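Side-chain contacts in transcriptional regulator, TetR family (PDB 3VPR), which represses transcription in Thermus thermophilus, probably by binding regulatory DNA through a helix-turn-helix motif: residues 48-51 / 52-56; 149-152 / 153-157. One frame throughout, in Å; residues are numbered along the deposited sequence.

Interaction 1 (48-51 / 52-56)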
# COMPACT_ATOMS: atom_id res chain seq x y z
N GLU A 48 4.67 -17.19 -16.43
CA GLU A 48 4.72 -15.74 -16.44
C GLU A 48 3.54 -15.16 -17.23
O GLU A 48 3.00 -14.12 -16.88
CB GLU A 48 6.07 -15.28 -17.02
CG GLU A 48 6.35 -13.77 -16.98
CD GLU A 48 5.68 -13.02 -18.12
OE1 GLU A 48 5.36 -13.67 -19.14
OE2 GLU A 48 5.50 -11.79 -18.00
N GLU A 49 3.15 -15.84 -18.31
CA GLU A 49 2.04 -15.38 -19.12
C GLU A 49 0.74 -15.49 -18.33
O GLU A 49 -0.17 -14.68 -18.54
CB GLU A 49 1.93 -16.20 -20.42
CG GLU A 49 0.68 -15.92 -21.25
CD GLU A 49 0.67 -14.55 -21.88
OE1 GLU A 49 1.76 -13.98 -22.08
OE2 GLU A 49 -0.43 -14.05 -22.20
N ILE A 50 0.65 -16.48 -17.43
CA ILE A 50 -0.56 -16.67 -16.61
C ILE A 50 -0.66 -15.50 -15.63
O ILE A 50 -1.73 -14.89 -15.47
CB ILE A 50 -0.50 -18.01 -15.81
CG1 ILE A 50 -0.51 -19.19 -16.78
CG2 ILE A 50 -1.70 -18.11 -14.84
CD1 ILE A 50 -0.53 -20.56 -16.12
N LEU A 51 0.46 -15.18 -14.99
CA LEU A 51 0.53 -14.05 -14.07
C LEU A 51 0.22 -12.76 -14.83
O LEU A 51 -0.46 -11.87 -14.34
CB LEU A 51 1.94 -13.94 -13.47
CG LEU A 51 2.19 -12.62 -12.73
CD1 LEU A 51 1.21 -12.51 -11.57
CD2 LEU A 51 3.62 -12.56 -12.22
N TYR A 52 0.74 -12.67 -16.05
CA TYR A 52 0.51 -11.50 -16.87
C TYR A 52 -0.98 -11.32 -17.19
O TYR A 52 -1.53 -10.24 -17.03
CB TYR A 52 1.34 -11.61 -18.16
CG TYR A 52 0.98 -10.61 -19.22
CD1 TYR A 52 1.12 -9.23 -18.99
CD2 TYR A 52 0.46 -11.02 -20.44
CE1 TYR A 52 0.75 -8.31 -19.95
CE2 TYR A 52 0.10 -10.11 -21.41
CZ TYR A 52 0.24 -8.75 -21.16
OH TYR A 52 -0.16 -7.85 -22.12
N GLU A 53 -1.64 -12.39 -17.64
CA GLU A 53 -3.07 -12.32 -17.98
C GLU A 53 -3.96 -12.06 -16.76
O GLU A 53 -4.97 -11.36 -16.86
CB GLU A 53 -3.50 -13.57 -18.74
CG GLU A 53 -3.10 -13.47 -20.21
CD GLU A 53 -3.50 -14.66 -21.04
OE1 GLU A 53 -4.68 -15.08 -20.97
OE2 GLU A 53 -2.63 -15.17 -21.77
N ILE A 54 -3.58 -12.60 -15.61
CA ILE A 54 -4.33 -12.33 -14.40
C ILE A 54 -4.23 -10.82 -14.10
O ILE A 54 -5.22 -10.16 -13.79
CB ILE A 54 -3.76 -13.13 -13.21
CG1 ILE A 54 -4.21 -14.60 -13.33
CG2 ILE A 54 -4.21 -12.51 -11.89
CD1 ILE A 54 -3.60 -15.52 -12.30
N SER A 55 -3.02 -10.27 -14.21
CA SER A 55 -2.81 -8.84 -13.95
C SER A 55 -3.62 -7.99 -14.92
O SER A 55 -4.31 -7.06 -14.51
CB SER A 55 -1.33 -8.50 -14.07
OG SER A 55 -0.58 -9.22 -13.10
N LEU A 56 -3.54 -8.33 -16.20
CA LEU A 56 -4.29 -7.62 -17.24
C LEU A 56 -5.79 -7.63 -16.90
O LEU A 56 -6.43 -6.58 -16.86
CB LEU A 56 -4.05 -8.30 -18.59
CG LEU A 56 -3.66 -7.44 -19.79
CD1 LEU A 56 -2.48 -6.54 -19.43
CD2 LEU A 56 -3.29 -8.38 -20.95
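Glu49 and Glu53 meet one turn apart on helix 47-70, acid against acid. Glu49 OE2 lies 2.5 Å from Glu53 OE2. The two carboxylate planes are turned 66° from each other. Glu49 leaves the backbone with CG anti to N (chi1 172°) and then bends at chi2, which carries its carboxylate forward to Glu53. The same carboxylate lies beside the Tyr52 ring. Glu49 OE2 sits at the ring edge, in the ring plane, 3.6 Å from Tyr52 CD2. This polar side is the looser one, and both glutamates are partly exposed. The neighbouring faces are packed. Ile50 and Ile54 are buried on one, with Ile50 CG2 4.1 Å from Ile54 CD1, and they pack on helix 4-19. Leu51 and Ser55 are buried on the next and face helix 94-103. Ser55 OG donates to Leu51 O at 2.9 Å, which satisfies the buried hydroxyl within its own helix. Ser55 N donates to the same Leu51 O at 3.0 Å, from the opposite face of the carbonyl plane. Glu48 turns to a different partner. Its OE2 accepts from Asn111 ND2 and Ser108 N, which ties this helix to the start of helix 109-135. An alanine at Glu49 removes that carboxylate, and the Glu53 carboxylate, losing the close oxygen, is likely to be freer to turn, with a gap at the Tyr52 ring edge. Arg5 offers Glu53 a long, weak ion pair. Two acid oxygens this close suggest that one of the glutamates is protonated, probably with a raised pKa.

Interaction 2 (149-152 / 153-157); sequences RAVL and SMLNW
Met154, a selenomethionine in the crystal, folds its end back over Ala150 and Val151. Its CG stands beside the backbone N (chi1 -66°), and the bend at chi3 (-95°) turns the terminal methyl toward the preceding turn. CE settles into the shallow hollow between the two residues. Met154 CE lies 3.2 Å from Val151 CA, a close approach, and 3.3 Å from Ala150 O. One wall of the hollow is Val151 CG2, 3.9 Å from Met154 CE. The other is Ala150 CB, a little farther off. The second branch of Val151 points elsewhere. Its CG1 runs alongside Leu155 and meets Leu155 CD1 at 3.9 Å, and the two side chains point the same way. Valine thus offers one methyl to each neighbour. The polar side is shaped differently. Ser153 OG folds back to Arg149 O at 2.6 Å, while Ser153 N reaches the same oxygen from the other face of its plane. Asn156 N donates to Leu152 O at 2.7 Å, and Asn156 OD1 makes a weak hydrogen bond with His86. The Arg149 guanidinium reaches out to a salt bridge with Glu123. It also forms a cation-pi contact with Trp161 of the second subunit. Around this turn, Val151 and Leu152 pack on helix 109-135, Leu155 on helix 75-92 and Met154 on helix 170-183. Ala150 meets Leu180 of the second subunit and Ser153 meets its Trp157, placing this face of helix 144-161 in the dimer interface, as in other TetR-family proteins.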
# COMPACT_ATOMS: atom_id res chain seq x y z
N ARG A 149 -2.95 10.78 -5.95
CA ARG A 149 -2.16 9.77 -5.26
C ARG A 149 -2.77 9.50 -3.88
O ARG A 149 -2.76 8.37 -3.40
CB ARG A 149 -0.71 10.26 -5.14
CG ARG A 149 0.25 9.24 -4.55
CD ARG A 149 0.50 8.11 -5.52
NE ARG A 149 1.07 8.59 -6.77
CZ ARG A 149 1.41 7.81 -7.79
NH1 ARG A 149 1.25 6.50 -7.70
NH2 ARG A 149 1.92 8.34 -8.90
N ALA A 150 -3.33 10.53 -3.27
CA ALA A 150 -3.94 10.37 -1.95
C ALA A 150 -5.12 9.41 -2.06
O ALA A 150 -5.25 8.47 -1.27
CB ALA A 150 -4.41 11.71 -1.43
N VAL A 151 -5.97 9.64 -3.05
CA VAL A 151 -7.13 8.78 -3.26
C VAL A 151 -6.75 7.33 -3.60
O VAL A 151 -7.27 6.38 -3.00
CB VAL A 151 -8.02 9.35 -4.40
CG1 VAL A 151 -9.22 8.44 -4.64
CG2 VAL A 151 -8.48 10.74 -4.04
N LEU A 152 -5.85 7.15 -4.56
CA LEU A 152 -5.43 5.81 -4.96
C LEU A 152 -4.82 5.09 -3.75
O LEU A 152 -5.01 3.89 -3.57
CB LEU A 152 -4.45 5.88 -6.13
CG LEU A 152 -5.06 6.20 -7.51
CD1 LEU A 152 -3.96 6.46 -8.54
CD2 LEU A 152 -5.95 5.04 -7.98
N SER A 153 -4.10 5.84 -2.92
CA SER A 153 -3.50 5.24 -1.73
C SER A 153 -4.60 4.69 -0.83
O SER A 153 -4.49 3.58 -0.31
CB SER A 153 -2.66 6.27 -0.96
OG SER A 153 -1.56 6.71 -1.74
N MSE A 154 -5.68 5.45 -0.65
CA MSE A 154 -6.75 4.95 0.21
C MSE A 154 -7.37 3.68 -0.37
O MSE A 154 -7.56 2.69 0.34
CB MSE A 154 -7.84 6.03 0.39
CG MSE A 154 -7.38 7.26 1.16
SE MSE A 154 -8.71 8.68 1.17
CE MSE A 154 -8.10 9.73 -0.31
N LEU A 155 -7.65 3.70 -1.67
CA LEU A 155 -8.26 2.56 -2.34
C LEU A 155 -7.32 1.35 -2.43
O LEU A 155 -7.70 0.25 -2.04
CB LEU A 155 -8.73 2.97 -3.73
CG LEU A 155 -9.69 4.17 -3.80
CD1 LEU A 155 -9.77 4.67 -5.22
CD2 LEU A 155 -11.08 3.79 -3.28
N ASN A 156 -6.10 1.55 -2.93
CA ASN A 156 -5.16 0.43 -3.08
C ASN A 156 -4.63 -0.16 -1.77
O ASN A 156 -4.42 -1.36 -1.69
CB ASN A 156 -3.99 0.80 -3.99
CG ASN A 156 -4.43 1.07 -5.42
OD1 ASN A 156 -5.49 0.61 -5.83
ND2 ASN A 156 -3.62 1.80 -6.19
N TRP A 157 -4.41 0.68 -0.76
CA TRP A 157 -3.92 0.15 0.52
C TRP A 157 -4.93 -0.86 1.07
O TRP A 157 -4.56 -1.72 1.87
CB TRP A 157 -3.71 1.26 1.54
CG TRP A 157 -3.00 0.82 2.81
CD1 TRP A 157 -3.44 0.96 4.10
CD2 TRP A 157 -1.69 0.23 2.90
NE1 TRP A 157 -2.49 0.51 4.98
CE2 TRP A 157 -1.41 0.05 4.28
CE3 TRP A 157 -0.74 -0.17 1.96
CZ2 TRP A 157 -0.21 -0.50 4.73
CZ3 TRP A 157 0.46 -0.71 2.41
CH2 TRP A 157 0.71 -0.88 3.79

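Interaction 1 and interaction 2 are separate local contacts on opposite sides of the centre of the chain. Their centres are 23 Å apart and their nearest atoms about 12 Å, so they do not touch. Interaction 1 lies on helix 47-70, which follows the predicted helix-turn-helix at 25-44 and leads from the DNA-binding part to the rest of the chain. Interaction 2 lies in the C-terminal domain and borders the second subunit. Helix 109-135 packs against both, through Tyr52 at one and Leu152 at the other. Each has a serine hydroxyl bonded to the carbonyl four residues back. Only interaction 2 reaches the other chain.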